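Local coordinates for protein transmembrane protease (Mus musculus, PDB 2E7V) that is probably a membrane-bound serine protease, represented here by its extracellular SEA domain, a small alpha/beta module, at residues Arg46-Lys51 / Gln93-Arg98; Glu53-His58 / Val74-Ser79. One frame throughout, in Å; residues are numbered along the deposited sequence.

Contact 1: Arg46-Lys51 / Gln93-Arg98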
# COMPACT_ATOMS: atom_id res chain seq x y z
N ARG A 46 0.65 2.15 12.26
CA ARG A 46 1.15 1.98 13.62
C ARG A 46 1.67 3.33 14.11
O ARG A 46 1.64 3.62 15.30
CB ARG A 46 2.27 0.94 13.67
CG ARG A 46 1.80 -0.51 13.54
CD ARG A 46 0.82 -0.88 14.64
NE ARG A 46 0.25 -2.21 14.43
CZ ARG A 46 -0.98 -2.57 14.80
NH1 ARG A 46 -1.77 -1.69 15.41
NH2 ARG A 46 -1.42 -3.80 14.57
N GLY A 47 2.16 4.14 13.17
CA GLY A 47 2.67 5.45 13.51
C GLY A 47 1.70 6.55 13.11
O GLY A 47 2.12 7.58 12.59
N SER A 48 0.41 6.34 13.35
CA SER A 48 -0.60 7.33 12.99
C SER A 48 -1.68 7.46 14.07
O SER A 48 -1.63 6.78 15.09
CB SER A 48 -1.27 6.93 11.67
OG SER A 48 -2.18 5.87 11.88
N SER A 49 -2.67 8.32 13.82
CA SER A 49 -3.78 8.54 14.77
C SER A 49 -4.74 7.37 14.76
O SER A 49 -5.70 7.32 15.54
CB SER A 49 -4.52 9.82 14.41
OG SER A 49 -3.62 10.91 14.34
N LEU A 50 -4.48 6.43 13.86
CA LEU A 50 -5.30 5.23 13.71
C LEU A 50 -4.59 4.00 14.27
O LEU A 50 -4.99 2.87 14.00
CB LEU A 50 -5.59 4.99 12.22
CG LEU A 50 -6.79 5.71 11.59
CD1 LEU A 50 -6.70 5.65 10.08
CD2 LEU A 50 -8.08 5.05 12.07
N LYS A 51 -3.54 4.22 15.06
CA LYS A 51 -2.77 3.12 15.62
C LYS A 51 -3.59 2.13 16.46
O LYS A 51 -3.30 0.93 16.44
CB LYS A 51 -1.60 3.65 16.46
CG LYS A 51 -2.01 4.46 17.68
CD LYS A 51 -0.81 4.80 18.55
CE LYS A 51 -0.41 6.27 18.45
NZ LYS A 51 0.19 6.61 17.14
N GLN A 93 -7.36 8.23 4.63
CA GLN A 93 -6.77 8.99 3.54
C GLN A 93 -5.61 9.88 4.00
O GLN A 93 -4.62 10.06 3.27
CB GLN A 93 -7.84 9.84 2.87
CG GLN A 93 -8.83 9.03 2.03
CD GLN A 93 -10.01 9.86 1.57
OE1 GLN A 93 -10.60 10.60 2.36
NE2 GLN A 93 -10.38 9.72 0.30
N SER A 94 -5.71 10.41 5.21
CA SER A 94 -4.65 11.27 5.72
C SER A 94 -3.38 10.48 6.00
O SER A 94 -2.28 11.04 6.01
CB SER A 94 -5.12 12.03 6.96
OG SER A 94 -5.98 13.10 6.59
N VAL A 95 -3.51 9.17 6.21
CA VAL A 95 -2.34 8.34 6.45
C VAL A 95 -1.75 7.90 5.11
O VAL A 95 -0.53 7.98 4.90
CB VAL A 95 -2.68 7.09 7.30
CG1 VAL A 95 -1.43 6.24 7.50
CG2 VAL A 95 -3.23 7.52 8.66
N LEU A 96 -2.61 7.46 4.19
CA LEU A 96 -2.14 7.00 2.88
C LEU A 96 -1.41 8.11 2.12
O LEU A 96 -0.49 7.85 1.35
CB LEU A 96 -3.32 6.47 2.05
CG LEU A 96 -4.08 5.28 2.67
CD1 LEU A 96 -5.16 4.84 1.72
CD2 LEU A 96 -3.14 4.12 2.98
N ARG A 97 -1.83 9.34 2.36
CA ARG A 97 -1.22 10.49 1.72
C ARG A 97 0.27 10.55 2.04
O ARG A 97 1.06 11.09 1.26
CB ARG A 97 -1.91 11.77 2.20
CG ARG A 97 -1.43 13.05 1.55
CD ARG A 97 -2.55 14.09 1.44
NE ARG A 97 -3.13 14.49 2.73
CZ ARG A 97 -4.01 13.77 3.42
NH1 ARG A 97 -4.43 12.59 2.97
NH2 ARG A 97 -4.49 14.22 4.58
N ARG A 98 0.67 9.98 3.18
CA ARG A 98 2.09 9.99 3.56
C ARG A 98 2.91 9.07 2.65
O ARG A 98 4.13 9.24 2.50
CB ARG A 98 2.24 9.56 5.02
CG ARG A 98 1.31 10.29 5.97
CD ARG A 98 1.71 10.17 7.44
NE ARG A 98 2.00 8.81 7.85
CZ ARG A 98 2.04 8.41 9.12
NH1 ARG A 98 1.80 9.27 10.10
NH2 ARG A 98 2.35 7.15 9.42
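The guanidinium of Arg98 meets the carbonyl oxygen of Gly47 end-on, with two nitrogens on one acceptor. NH1 donates to Gly47 O at 3.0 Å, and NH2 reaches the same Gly47 O at 3.2 Å. The oxygen lies in the guanidinium plane. Both nitrogens come from the same face of the Gly47 carbonyl. NH1 is tilted 31° from the carbonyl plane, whereas NH2 sits well above it. A bend at chi3 (-48°) turns the arginine end toward the loop. NH2 also forms a salt bridge with Glu44, which should help fix the rotation of the group.

Beside this polar grip, Val95 points its CG2 methyl at Ser48, with CG2 3.6 Å from Ser48 CB. The same CG2 lies 4.2 Å from Leu50 CD1, and the two side chains cross at a slant. Ser48 OG accepts from Leu50 N at 3.1 Å, an ST turn, and is also hydrogen-bonded to Phe45 O near the end of helix 28-46.

The contact packs the loop between helix 28-46 and strand 54-65 of the SEA domain against the C-terminal part of helix 85-96. Arg98 holds the Gly47 carbonyl just past the first helix. Val95 also packs on Phe45 of that helix, and Leu50 on Met88 and Ile92 of helix 85-96.

Contact 2: Glu53-His58 / Val74-Ser79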
# COMPACT_ATOMS: atom_id res chain seq x y z
N GLU A 53 -6.89 1.60 16.08
CA GLU A 53 -7.97 1.03 15.28
C GLU A 53 -7.52 0.07 14.18
O GLU A 53 -8.25 -0.85 13.83
CB GLU A 53 -8.81 2.14 14.63
CG GLU A 53 -9.52 3.09 15.59
CD GLU A 53 -8.69 4.31 15.95
OE1 GLU A 53 -9.22 5.21 16.64
OE2 GLU A 53 -7.52 4.39 15.54
N PHE A 54 -6.34 0.29 13.61
CA PHE A 54 -5.82 -0.58 12.55
C PHE A 54 -5.55 -2.00 13.07
O PHE A 54 -4.87 -2.17 14.07
CB PHE A 54 -4.54 0.02 11.95
CG PHE A 54 -3.86 -0.86 10.93
CD1 PHE A 54 -2.82 -1.72 11.32
CD2 PHE A 54 -4.24 -0.84 9.59
CE1 PHE A 54 -2.18 -2.54 10.38
CE2 PHE A 54 -3.60 -1.66 8.65
CZ PHE A 54 -2.57 -2.51 9.05
N ILE A 55 -6.11 -3.00 12.40
CA ILE A 55 -5.91 -4.39 12.82
C ILE A 55 -4.83 -5.06 11.99
O ILE A 55 -3.84 -5.53 12.53
CB ILE A 55 -7.21 -5.22 12.74
CG1 ILE A 55 -8.24 -4.65 13.72
CG2 ILE A 55 -6.91 -6.69 13.12
CD1 ILE A 55 -9.56 -5.38 13.71
N ARG A 56 -5.04 -5.12 10.67
CA ARG A 56 -4.05 -5.73 9.79
C ARG A 56 -4.39 -5.48 8.32
O ARG A 56 -5.51 -5.08 7.97
CB ARG A 56 -3.97 -7.23 10.04
CG ARG A 56 -5.26 -7.96 9.74
CD ARG A 56 -5.16 -9.46 9.97
NE ARG A 56 -6.48 -9.97 10.28
CZ ARG A 56 -6.99 -10.02 11.51
NH1 ARG A 56 -6.28 -9.60 12.54
NH2 ARG A 56 -8.23 -10.47 11.70
N THR A 57 -3.40 -5.72 7.47
CA THR A 57 -3.56 -5.51 6.04
C THR A 57 -3.00 -6.68 5.24
O THR A 57 -2.20 -7.48 5.74
CB THR A 57 -2.86 -4.23 5.59
OG1 THR A 57 -3.19 -3.94 4.23
CG2 THR A 57 -1.34 -4.38 5.72
N HIS A 58 -3.42 -6.77 3.99
CA HIS A 58 -2.92 -7.83 3.13
C HIS A 58 -3.19 -7.56 1.67
O HIS A 58 -4.25 -7.05 1.29
CB HIS A 58 -3.51 -9.19 3.55
CG HIS A 58 -4.93 -9.40 3.15
ND1 HIS A 58 -5.29 -10.23 2.11
CD2 HIS A 58 -6.09 -8.93 3.68
CE1 HIS A 58 -6.61 -10.26 2.02
NE2 HIS A 58 -7.12 -9.49 2.95
N VAL A 74 -6.24 -4.91 1.01
CA VAL A 74 -7.38 -4.83 1.92
C VAL A 74 -6.84 -4.37 3.28
O VAL A 74 -5.78 -4.83 3.71
CB VAL A 74 -8.09 -6.20 2.12
CG1 VAL A 74 -9.03 -6.13 3.32
CG2 VAL A 74 -8.90 -6.56 0.88
N MET A 75 -7.54 -3.45 3.93
CA MET A 75 -7.14 -2.96 5.24
C MET A 75 -8.32 -3.11 6.20
O MET A 75 -9.45 -2.69 5.88
CB MET A 75 -6.71 -1.48 5.16
CG MET A 75 -5.43 -1.22 4.34
SD MET A 75 -5.31 0.52 3.75
CE MET A 75 -6.48 0.42 2.41
N LYS A 76 -8.06 -3.72 7.36
CA LYS A 76 -9.10 -3.93 8.39
C LYS A 76 -8.91 -3.04 9.62
O LYS A 76 -7.80 -2.97 10.17
CB LYS A 76 -9.11 -5.39 8.86
CG LYS A 76 -10.15 -5.66 9.95
CD LYS A 76 -10.26 -7.13 10.32
CE LYS A 76 -11.46 -7.35 11.23
NZ LYS A 76 -11.67 -8.78 11.56
N PHE A 77 -9.99 -2.40 10.04
CA PHE A 77 -9.99 -1.52 11.22
C PHE A 77 -11.11 -1.85 12.20
O PHE A 77 -12.16 -2.37 11.81
CB PHE A 77 -10.15 -0.04 10.81
CG PHE A 77 -9.09 0.45 9.87
CD1 PHE A 77 -9.19 0.20 8.50
CD2 PHE A 77 -7.97 1.12 10.36
CE1 PHE A 77 -8.18 0.60 7.63
CE2 PHE A 77 -6.95 1.53 9.50
CZ PHE A 77 -7.06 1.27 8.13
N ARG A 78 -10.88 -1.53 13.46
CA ARG A 78 -11.86 -1.73 14.52
C ARG A 78 -12.28 -0.32 14.92
O ARG A 78 -11.45 0.59 14.93
CB ARG A 78 -11.22 -2.42 15.73
CG ARG A 78 -10.29 -1.50 16.53
CD ARG A 78 -9.88 -2.06 17.90
NE ARG A 78 -8.68 -2.90 17.87
CZ ARG A 78 -8.65 -4.15 17.42
NH1 ARG A 78 -9.75 -4.73 16.96
NH2 ARG A 78 -7.51 -4.83 17.43
N SER A 79 -13.56 -0.12 15.23
CA SER A 79 -14.01 1.21 15.65
C SER A 79 -15.52 1.25 15.83
O SER A 79 -16.08 0.46 16.60
CB SER A 79 -13.58 2.27 14.63
OG SER A 79 -13.52 3.56 15.22
O HOH W 1 -9.42 -9.48 14.07
O HOH W 2 -10.70 -10.78 9.54
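Phe54 turns the edge of its ring toward the face of Phe77 in an offset edge-to-face pair. The planes stand at 70° and the centroids are 5.6 Å apart. Phe54 CD2 is 3.6 Å from Phe77 CE2. Phe45 of helix 28-46 stacks on Phe54 and meets Phe77 edge-to-face, so three rings cluster on this side of the sheet.

The strands belong to the SEA domain's antiparallel hairpin, 54-65 with 68-78. A classic beta bulge forms where Ile55 and Arg56 both face Lys76. Ile55 N donates to Lys76 O at 2.8 Å, and Lys76 N to Arg56 O at 3.0 Å. CG1 of Ile55 lies over one face of the Arg78 guanidinium. Arg78 CG sits between its backbone N and carbonyl carbon (chi1 73°), and the chain bends at chi3 to bring the group over Ile55.

Val74 O takes two donors, Thr57 OG1 at 2.8 Å and His58 N at 3.1 Å. Arg56 and Lys76 run side by side, with NH2 and NZ 3.8 Å apart. Two waters accept from both groups, one of them only weakly from Lys76 NZ. This hydration probably eases the repulsion between the like charges. Phe54 and Phe77 thus pack with Phe45 on the side of the helices, while on the opposite side Arg56 and Lys76 share two waters.

In the fold
From the N terminus, the chain forms strand 4-14 and then helix 28-46, which runs into the loop of contact 1. Strand 54-65 follows and pairs with strand 68-78 as a hairpin. Contact 2 closes this short loop, with 15 residues between its segments. The chain then continues to helix 85-96, and the 93-98 segment, at the C-terminal part of this helix, returns to the 46-51 loop. Contact 1 therefore closes a wider loop of 41 intervening residues, and contact 2 lies wholly within it. Contact 1 ties the loop after helix 28-46 to the C-terminal part of helix 85-96; contact 2 joins the edge strand 54-65 to strand 68-78. They meet where Leu50 packs on Phe77 and Leu96 on Met75.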